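Long-range contacts in putative thioesterase II (Thermobifida fusca, PDB 3BBJ), which probably hydrolyses the thioester bond of acyl-CoA or a related acyl thioester, using a chain built from two hotdog domains: residues T12-V17 against M42-R47; Y22-D27 against G72-E77; I76-L81 against V90-F95. One frame throughout, in Å; residues are numbered along the deposited sequence.

Interaction 1. Residues T12-V17 against M42-R47; sequences TEVVRV and MTVLQR
Val14 meets Val44 through one methyl from each residue, CG1 to CG1 at 3.5 Å, as strand 14-18, which edges the N-terminal hotdog sheet, settles against the long helix that sheet wraps. The other Val14 methyl, CG2, reaches Arg47 CB. One helical turn before Arg47, Thr43 presses on Thr12 methyl to methyl, the CG2 atoms 3.5 Å apart, which is tight for two carbons. Arg47 runs crosswise to Thr12, its chain extended from CG to NE, and its CD lies 3.3 Å from Thr12 O. At the end of that chain NH1 comes close to Thr12 OG1, but the angle is too poor for a hydrogen bond; the hydroxyl is held instead by Phe8 O, in the helix just before the strand. With an alanine at Arg47, the CB contact to Val14 would remain, but the carbonyl O and hydroxyl of Thr12 would probably lose the cover of the arginine chain. Farther out, helix 191-198 packs on Thr43 and Arg47, and Val24 of the neighbouring strand touches both valines. Thr43 keeps its CG2 anti to the backbone N (chi1 -70° for OG1), which turns the methyl to Thr12 and leaves OG1 to bond Gly39 O.

Interaction 2. Residues Y22-D27 against G72-E77; sequences YAVELD and GPAEIE
Val24 lays its CG1 methyl over Ala74, 3.7 Å from the CB atom and 3.4 Å from the carbonyl O of that residue. The methyl stands between the backbone N and the carbonyl carbon (chi1 70°), the rotation that brings it across to the partner strand. It also approaches Ile76 CD1, while Leu26 CG closes on Ala74 CB from the next position along, so that a small alanine is bordered by two larger side chains of the strand opposite. Tyr22 joins this face through its CB, 3.9 Å from Ile76 CB; the ring then leads away from the contact, and its OH is hydrogen-bonded to Glu52. Val44 and Leu41 of helix 38-51 cover the apolar row formed by Val24, Leu26 and Ile76.

The other face is more open. Here Glu25 runs side by side with the Pro73 ring, its chain bent at chi2, and OE2 lies 3.1 Å from Pro73 CD; the proline N has no hydrogen to offer the carboxylate. Gly72, just before, has backbone angles at which a CB would collide with Pro73 CD and with the preceding carbonyl.

Between the faces, backbone hydrogen bonds join the two strands. Tyr22 with Ile76, Val24 with Ala74 and Leu26 with Gly72 are hydrogen-bonded pairs, each with two bonds, from Leu26 N to Gly72 O at 2.6 Å up to Val24 N to Ala74 O at 3.0 Å. The Ile76 N-H points almost straight at Tyr22 O (176°). An antiparallel sheet whose apolar face curls round a central helix, as here round helix 38-51, is the hallmark of the hotdog fold.

Interaction 3. Residues I76-L81 against V90-F95; sequences IETRVL and VQTTLF
The ring of Phe95 and the carboxylate of Glu77 lie nearly parallel, their planes 18° apart, with OE1 of the glutamate 3.6 Å from CE1 of the phenylalanine. They face each other across a beta hairpin of the N-terminal hotdog domain, whose outer face carries Glu77, Arg79, Gln91 and Thr93. Glu77 CB meets that same ring carbon obliquely, and Thr100 of the following strand also touches the Phe95 side chain. Toward the turn of the hairpin, Arg79 and Gln91 point the same way side by side: Gln91 OE1 sits at the edge of the guanidinium, but at 4.2 Å from NH1 the two groups are only neighbours, with planes turned by 50°. The Gln91 chain, extended beyond CG, lets NE2 rest against Leu81 CD1.

Here Gln91 packs on Gln91 of the second subunit while Leu81 packs on its His66. Glu77 with Thr93 and Arg79 with Gln91 are the hydrogen-bonded pairs; the bond from Arg79 N to Gln91 O is short but bent (134°), whereas Gln91 N gives a straighter one to Arg79 O.

On the helix side, Leu94 CD1 packs on Ile76 CG1 at 3.7 Å. Next to this pair, Thr92 OG1 is hydrogen-bonded to Ser48 OG of the helix and is also flanked by methyl carbons, Ile76 CG2 at 3.4 Å and Thr78 CG2 at 3.8 Å.

The three contacts show how the N-terminal hotdog half combines sheet pairing with helix packing. Interaction 1 is the buried, strand-to-helix contact and relies on side chains, whereas interactions 2 and 3 are partly buried strand pairs held by ladders of backbone hydrogen bonds. These last two share strand 72-82, with Ile76 and Glu77 common to both, and Glu75 O probably accepts a bond from Phe95 N where they adjoin. The helix unites all three: Val44 reaches Val24 and Ile76, and Leu45 reaches Thr92 and Leu94. Chemistry follows place, with methyl contacts beneath the helix, charged and polar side chains outside, and subunit packing at interaction 3.

Interaction 1. Residues T12-V17 against M42-R47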
loop_
_atom_site.group_PDB
_atom_site.type_symbol
_atom_site.label_atom_id
_atom_site.label_comp_id
_atom_site.label_asym_id
_atom_site.label_seq_id
_atom_site.Cartn_x
_atom_site.Cartn_y
_atom_site.Cartn_z
ATOM N N THR A 12 9.190 4.602 -22.610
ATOM C CA THR A 12 9.561 4.061 -21.302
ATOM C C THR A 12 10.896 3.320 -21.258
ATOM O O THR A 12 11.240 2.737 -20.234
ATOM C CB THR A 12 8.434 3.108 -20.776
ATOM O OG1 THR A 12 8.263 1.996 -21.680
ATOM C CG2 THR A 12 7.110 3.864 -20.655
ATOM N N GLU A 13 11.655 3.317 -22.346
ATOM C CA GLU A 13 12.925 2.595 -22.348
ATOM C C GLU A 13 13.943 3.305 -21.470
ATOM O O GLU A 13 14.041 4.522 -21.497
ATOM C CB GLU A 13 13.485 2.421 -23.774
ATOM C CG GLU A 13 13.916 3.712 -24.475
ATOM C CD GLU A 13 14.816 3.471 -25.690
ATOM O OE1 GLU A 13 15.632 2.514 -25.668
ATOM O OE2 GLU A 13 14.717 4.271 -26.658
ATOM N N VAL A 14 14.689 2.527 -20.692
ATOM C CA VAL A 14 15.719 3.057 -19.800
ATOM C C VAL A 14 17.043 2.418 -20.189
ATOM O O VAL A 14 17.115 1.211 -20.433
ATOM C CB VAL A 14 15.374 2.798 -18.300
ATOM C CG1 VAL A 14 13.917 3.198 -18.015
ATOM C CG2 VAL A 14 15.606 1.348 -17.903
ATOM N N VAL A 15 18.089 3.231 -20.274
ATOM C CA VAL A 15 19.393 2.750 -20.736
ATOM C C VAL A 15 20.365 2.731 -19.589
ATOM O O VAL A 15 20.481 3.697 -18.849
ATOM C CB VAL A 15 19.970 3.617 -21.898
ATOM C CG1 VAL A 15 21.373 3.192 -22.252
ATOM C CG2 VAL A 15 19.079 3.523 -23.130
ATOM N N ARG A 16 21.052 1.604 -19.459
ATOM C CA ARG A 16 22.085 1.388 -18.454
ATOM C C ARG A 16 23.312 2.246 -18.815
ATOM O O ARG A 16 23.968 2.023 -19.830
ATOM C CB ARG A 16 22.366 -0.126 -18.399
ATOM C CG ARG A 16 23.692 -0.615 -17.860
ATOM C CD ARG A 16 23.911 -0.294 -16.416
ATOM N NE ARG A 16 24.788 -1.260 -15.738
ATOM C CZ ARG A 16 26.081 -1.476 -16.008
ATOM N NH1 ARG A 16 26.709 -0.844 -16.997
ATOM N NH2 ARG A 16 26.754 -2.361 -15.290
ATOM N N VAL A 17 23.566 3.259 -17.990
ATOM C CA VAL A 17 24.652 4.228 -18.186
ATOM C C VAL A 17 25.911 3.950 -17.337
ATOM O O VAL A 17 26.990 4.460 -17.629
ATOM C CB VAL A 17 24.112 5.654 -17.859
ATOM C CG1 VAL A 17 25.238 6.608 -17.435
ATOM C CG2 VAL A 17 23.311 6.198 -19.048
HETATM N N MSE A 42 6.580 5.546 -12.682
HETATM C CA MSE A 42 6.647 4.217 -12.068
HETATM C C MSE A 42 7.131 3.148 -13.052
HETATM O O MSE A 42 7.958 2.305 -12.707
HETATM C CB MSE A 42 5.296 3.839 -11.466
HETATM C CG MSE A 42 5.073 4.504 -10.077
HETATM SE SE MSE A 42 3.246 4.504 -9.423
HETATM C CE MSE A 42 2.718 2.735 -10.013
ATOM N N THR A 43 6.622 3.223 -14.274
ATOM C CA THR A 43 6.917 2.294 -15.348
ATOM C C THR A 43 8.413 2.265 -15.642
ATOM O O THR A 43 9.018 1.199 -15.823
ATOM C CB THR A 43 6.126 2.709 -16.625
ATOM O OG1 THR A 43 4.721 2.460 -16.425
ATOM C CG2 THR A 43 6.599 1.948 -17.827
ATOM N N VAL A 44 8.992 3.457 -15.675
ATOM C CA VAL A 44 10.418 3.646 -15.918
ATOM C C VAL A 44 11.242 3.114 -14.746
ATOM O O VAL A 44 12.264 2.448 -14.950
ATOM C CB VAL A 44 10.726 5.143 -16.173
ATOM C CG1 VAL A 44 12.192 5.457 -15.914
ATOM C CG2 VAL A 44 10.328 5.532 -17.598
ATOM N N LEU A 45 10.807 3.401 -13.523
ATOM C CA LEU A 45 11.512 2.919 -12.352
ATOM C C LEU A 45 11.379 1.408 -12.257
ATOM O O LEU A 45 12.338 0.726 -11.897
ATOM C CB LEU A 45 10.991 3.573 -11.074
ATOM C CG LEU A 45 11.310 5.044 -10.791
ATOM C CD1 LEU A 45 10.915 5.343 -9.329
ATOM C CD2 LEU A 45 12.790 5.384 -11.035
ATOM N N GLN A 46 10.211 0.871 -12.606
ATOM C CA GLN A 46 10.038 -0.579 -12.580
ATOM C C GLN A 46 11.072 -1.246 -13.462
ATOM O O GLN A 46 11.617 -2.290 -13.082
ATOM C CB GLN A 46 8.619 -0.999 -13.008
ATOM C CG GLN A 46 8.405 -2.529 -13.034
ATOM C CD GLN A 46 6.957 -2.932 -13.298
ATOM O OE1 GLN A 46 6.071 -2.656 -12.496
ATOM N NE2 GLN A 46 6.720 -3.618 -14.422
ATOM N N ARG A 47 11.309 -0.661 -14.643
ATOM C CA ARG A 47 12.267 -1.210 -15.611
ATOM C C ARG A 47 13.676 -1.273 -15.056
ATOM O O ARG A 47 14.392 -2.252 -15.258
ATOM C CB ARG A 47 12.286 -0.382 -16.907
ATOM C CG ARG A 47 11.158 -0.715 -17.841
ATOM C CD ARG A 47 11.472 -0.386 -19.292
ATOM N NE ARG A 47 10.719 -1.268 -20.180
ATOM C CZ ARG A 47 9.457 -1.085 -20.565
ATOM N NH1 ARG A 47 8.756 -0.037 -20.157
ATOM N NH2 ARG A 47 8.880 -1.975 -21.367
#

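Interaction 2. Residues Y22-D27 against G72-E77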
loop_
_atom_site.group_PDB
_atom_site.type_symbol
_atom_site.label_atom_id
_atom_site.label_comp_id
_atom_site.label_asym_id
_atom_site.label_seq_id
_atom_site.Cartn_x
_atom_site.Cartn_y
_atom_site.Cartn_z
ATOM N N TYR A 22 21.102 4.509 -14.539
ATOM C CA TYR A 22 20.357 4.450 -15.788
ATOM C C TYR A 22 19.947 5.830 -16.230
ATOM O O TYR A 22 19.869 6.747 -15.423
ATOM C CB TYR A 22 19.112 3.577 -15.609
ATOM C CG TYR A 22 19.411 2.117 -15.345
ATOM C CD1 TYR A 22 19.805 1.676 -14.088
ATOM C CD2 TYR A 22 19.275 1.178 -16.348
ATOM C CE1 TYR A 22 20.077 0.327 -13.844
ATOM C CE2 TYR A 22 19.528 -0.167 -16.114
ATOM C CZ TYR A 22 19.932 -0.587 -14.871
ATOM O OH TYR A 22 20.194 -1.933 -14.679
ATOM N N ALA A 23 19.716 5.974 -17.529
ATOM C CA ALA A 23 19.260 7.226 -18.116
ATOM C C ALA A 23 17.903 6.987 -18.759
ATOM O O ALA A 23 17.639 5.903 -19.288
ATOM C CB ALA A 23 20.257 7.734 -19.158
ATOM N N VAL A 24 17.049 8.002 -18.708
ATOM C CA VAL A 24 15.719 7.919 -19.281
ATOM C C VAL A 24 15.331 9.294 -19.855
ATOM O O VAL A 24 15.807 10.325 -19.383
ATOM C CB VAL A 24 14.711 7.433 -18.184
ATOM C CG1 VAL A 24 14.483 8.520 -17.130
ATOM C CG2 VAL A 24 13.396 6.999 -18.789
ATOM N N GLU A 25 14.497 9.291 -20.890
ATOM C CA GLU A 25 13.911 10.519 -21.462
ATOM C C GLU A 25 12.419 10.578 -21.158
ATOM O O GLU A 25 11.651 9.740 -21.622
ATOM C CB GLU A 25 14.118 10.585 -22.993
ATOM C CG GLU A 25 15.196 11.576 -23.446
ATOM C CD GLU A 25 14.693 13.017 -23.493
ATOM O OE1 GLU A 25 13.511 13.245 -23.845
ATOM O OE2 GLU A 25 15.489 13.929 -23.189
ATOM N N LEU A 26 12.004 11.573 -20.388
ATOM C CA LEU A 26 10.591 11.694 -20.033
ATOM C C LEU A 26 9.844 12.310 -21.204
ATOM O O LEU A 26 10.152 13.409 -21.648
ATOM C CB LEU A 26 10.385 12.497 -18.745
ATOM C CG LEU A 26 11.116 11.949 -17.514
ATOM C CD1 LEU A 26 10.418 12.439 -16.290
ATOM C CD2 LEU A 26 11.199 10.416 -17.502
ATOM N N ASP A 27 8.878 11.550 -21.701
ATOM C CA ASP A 27 8.121 11.911 -22.876
ATOM C C ASP A 27 7.008 12.889 -22.483
ATOM O O ASP A 27 6.116 12.545 -21.695
ATOM C CB ASP A 27 7.571 10.624 -23.505
ATOM C CG ASP A 27 6.695 10.876 -24.707
ATOM O OD1 ASP A 27 6.386 12.041 -25.018
ATOM O OD2 ASP A 27 6.290 9.892 -25.326
ATOM N N GLY A 72 11.977 15.666 -20.803
ATOM C CA GLY A 72 13.400 15.664 -21.048
ATOM C C GLY A 72 14.120 14.589 -20.268
ATOM O O GLY A 72 13.493 13.667 -19.746
ATOM N N PRO A 73 15.460 14.698 -20.192
ATOM C CA PRO A 73 16.239 13.687 -19.486
ATOM C C PRO A 73 16.033 13.647 -17.965
ATOM O O PRO A 73 15.768 14.665 -17.325
ATOM C CB PRO A 73 17.697 14.047 -19.829
ATOM C CG PRO A 73 17.614 15.051 -20.922
ATOM C CD PRO A 73 16.320 15.738 -20.784
ATOM N N ALA A 74 16.151 12.437 -17.429
ATOM C CA ALA A 74 16.110 12.171 -16.006
ATOM C C ALA A 74 17.069 11.006 -15.782
ATOM O O ALA A 74 17.346 10.243 -16.711
ATOM C CB ALA A 74 14.720 11.823 -15.583
ATOM N N GLU A 75 17.596 10.876 -14.568
ATOM C CA GLU A 75 18.576 9.827 -14.276
ATOM C C GLU A 75 18.139 8.961 -13.103
ATOM O O GLU A 75 17.544 9.444 -12.147
ATOM C CB GLU A 75 19.998 10.397 -14.091
ATOM C CG GLU A 75 20.107 11.738 -13.363
ATOM C CD GLU A 75 19.695 12.951 -14.212
ATOM O OE1 GLU A 75 19.497 12.802 -15.448
ATOM O OE2 GLU A 75 19.575 14.058 -13.625
ATOM N N ILE A 76 18.438 7.669 -13.206
ATOM C CA ILE A 76 18.008 6.670 -12.235
ATOM C C ILE A 76 19.174 5.993 -11.514
ATOM O O ILE A 76 20.146 5.548 -12.126
ATOM C CB ILE A 76 17.160 5.602 -12.909
ATOM C CG1 ILE A 76 15.854 6.239 -13.388
ATOM C CG2 ILE A 76 16.925 4.407 -11.936
ATOM C CD1 ILE A 76 15.054 5.379 -14.352
ATOM N N GLU A 77 19.015 5.877 -10.203
ATOM C CA GLU A 77 20.040 5.373 -9.307
ATOM C C GLU A 77 19.454 4.191 -8.521
ATOM O O GLU A 77 18.549 4.383 -7.723
ATOM C CB GLU A 77 20.407 6.537 -8.401
ATOM C CG GLU A 77 21.665 6.407 -7.596
ATOM C CD GLU A 77 22.062 7.747 -6.978
ATOM O OE1 GLU A 77 22.215 8.730 -7.746
ATOM O OE2 GLU A 77 22.223 7.805 -5.733
#

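Interaction 3. Residues I76-L81 against V90-F95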
loop_
_atom_site.group_PDB
_atom_site.type_symbol
_atom_site.label_atom_id
_atom_site.label_comp_id
_atom_site.label_asym_id
_atom_site.label_seq_id
_atom_site.Cartn_x
_atom_site.Cartn_y
_atom_site.Cartn_z
ATOM N N ILE A 76 18.438 7.669 -13.206
ATOM C CA ILE A 76 18.008 6.670 -12.235
ATOM C C ILE A 76 19.174 5.993 -11.514
ATOM O O ILE A 76 20.146 5.548 -12.126
ATOM C CB ILE A 76 17.160 5.602 -12.909
ATOM C CG1 ILE A 76 15.854 6.239 -13.388
ATOM C CG2 ILE A 76 16.925 4.407 -11.936
ATOM C CD1 ILE A 76 15.054 5.379 -14.352
ATOM N N GLU A 77 19.015 5.877 -10.203
ATOM C CA GLU A 77 20.040 5.373 -9.307
ATOM C C GLU A 77 19.454 4.191 -8.521
ATOM O O GLU A 77 18.549 4.383 -7.723
ATOM C CB GLU A 77 20.407 6.537 -8.401
ATOM C CG GLU A 77 21.665 6.407 -7.596
ATOM C CD GLU A 77 22.062 7.747 -6.978
ATOM O OE1 GLU A 77 22.215 8.730 -7.746
ATOM O OE2 GLU A 77 22.223 7.805 -5.733
ATOM N N THR A 78 19.941 2.975 -8.784
ATOM C CA THR A 78 19.383 1.748 -8.191
ATOM C C THR A 78 20.234 1.107 -7.098
ATOM O O THR A 78 21.417 1.375 -6.966
ATOM C CB THR A 78 19.090 0.663 -9.257
ATOM O OG1 THR A 78 20.309 0.201 -9.832
ATOM C CG2 THR A 78 18.176 1.194 -10.357
ATOM N N ARG A 79 19.602 0.246 -6.301
ATOM C CA ARG A 79 20.278 -0.417 -5.182
ATOM C C ARG A 79 19.526 -1.673 -4.751
ATOM O O ARG A 79 18.348 -1.609 -4.422
ATOM C CB ARG A 79 20.388 0.557 -4.018
ATOM C CG ARG A 79 21.336 0.126 -2.946
ATOM C CD ARG A 79 21.729 1.308 -2.086
ATOM N NE ARG A 79 22.352 0.880 -0.841
ATOM C CZ ARG A 79 21.732 0.758 0.332
ATOM N NH1 ARG A 79 20.437 1.038 0.471
ATOM N NH2 ARG A 79 22.426 0.353 1.388
ATOM N N VAL A 80 20.202 -2.817 -4.785
ATOM C CA VAL A 80 19.599 -4.088 -4.391
ATOM C C VAL A 80 19.681 -4.099 -2.888
ATOM O O VAL A 80 20.751 -3.890 -2.322
ATOM C CB VAL A 80 20.357 -5.329 -4.977
ATOM C CG1 VAL A 80 19.640 -6.632 -4.604
ATOM C CG2 VAL A 80 20.506 -5.208 -6.502
ATOM N N LEU A 81 18.552 -4.298 -2.235
ATOM C CA LEU A 81 18.522 -4.293 -0.769
ATOM C C LEU A 81 18.685 -5.695 -0.198
ATOM O O LEU A 81 19.223 -5.864 0.892
ATOM C CB LEU A 81 17.224 -3.667 -0.256
ATOM C CG LEU A 81 16.993 -2.195 -0.614
ATOM C CD1 LEU A 81 15.635 -1.718 -0.041
ATOM C CD2 LEU A 81 18.161 -1.315 -0.124
ATOM N N VAL A 90 14.759 -4.369 -4.691
ATOM C CA VAL A 90 15.537 -3.294 -5.305
ATOM C C VAL A 90 14.940 -1.902 -5.011
ATOM O O VAL A 90 13.737 -1.667 -5.139
ATOM C CB VAL A 90 15.645 -3.497 -6.877
ATOM C CG1 VAL A 90 16.614 -2.467 -7.533
ATOM C CG2 VAL A 90 16.080 -4.930 -7.218
ATOM N N GLN A 91 15.805 -0.988 -4.594
ATOM C CA GLN A 91 15.456 0.415 -4.412
ATOM C C GLN A 91 15.907 1.176 -5.663
ATOM O O GLN A 91 17.028 0.978 -6.175
ATOM C CB GLN A 91 16.140 0.950 -3.165
ATOM C CG GLN A 91 15.913 2.393 -2.808
ATOM C CD GLN A 91 16.545 2.719 -1.454
ATOM O OE1 GLN A 91 17.556 3.426 -1.375
ATOM N NE2 GLN A 91 15.987 2.148 -0.386
ATOM N N THR A 92 15.015 2.019 -6.167
ATOM C CA THR A 92 15.263 2.765 -7.389
ATOM C C THR A 92 14.737 4.185 -7.183
ATOM O O THR A 92 13.602 4.383 -6.703
ATOM C CB THR A 92 14.598 2.069 -8.603
ATOM O OG1 THR A 92 14.795 2.845 -9.792
ATOM C CG2 THR A 92 13.096 1.845 -8.367
ATOM N N THR A 93 15.588 5.166 -7.492
ATOM C CA THR A 93 15.256 6.574 -7.296
ATOM C C THR A 93 15.469 7.380 -8.592
ATOM O O THR A 93 16.497 7.237 -9.278
ATOM C CB THR A 93 16.104 7.167 -6.165
ATOM O OG1 THR A 93 16.047 6.304 -5.019
ATOM C CG2 THR A 93 15.627 8.586 -5.788
ATOM N N LEU A 94 14.488 8.234 -8.907
ATOM C CA LEU A 94 14.532 9.071 -10.107
ATOM C C LEU A 94 14.967 10.485 -9.764
ATOM O O LEU A 94 14.426 11.097 -8.840
ATOM C CB LEU A 94 13.170 9.120 -10.781
ATOM C CG LEU A 94 13.049 9.939 -12.057
ATOM C CD1 LEU A 94 13.961 9.363 -13.147
ATOM C CD2 LEU A 94 11.584 9.964 -12.517
ATOM N N PHE A 95 15.943 10.984 -10.536
ATOM C CA PHE A 95 16.484 12.330 -10.377
ATOM C C PHE A 95 16.289 13.149 -11.637
ATOM O O PHE A 95 16.313 12.627 -12.747
ATOM C CB PHE A 95 17.970 12.272 -10.098
ATOM C CG PHE A 95 18.320 11.583 -8.832
ATOM C CD1 PHE A 95 18.403 10.200 -8.784
ATOM C CD2 PHE A 95 18.607 12.310 -7.694
ATOM C CE1 PHE A 95 18.744 9.551 -7.593
ATOM C CE2 PHE A 95 18.957 11.661 -6.495
ATOM C CZ PHE A 95 19.022 10.284 -6.449
#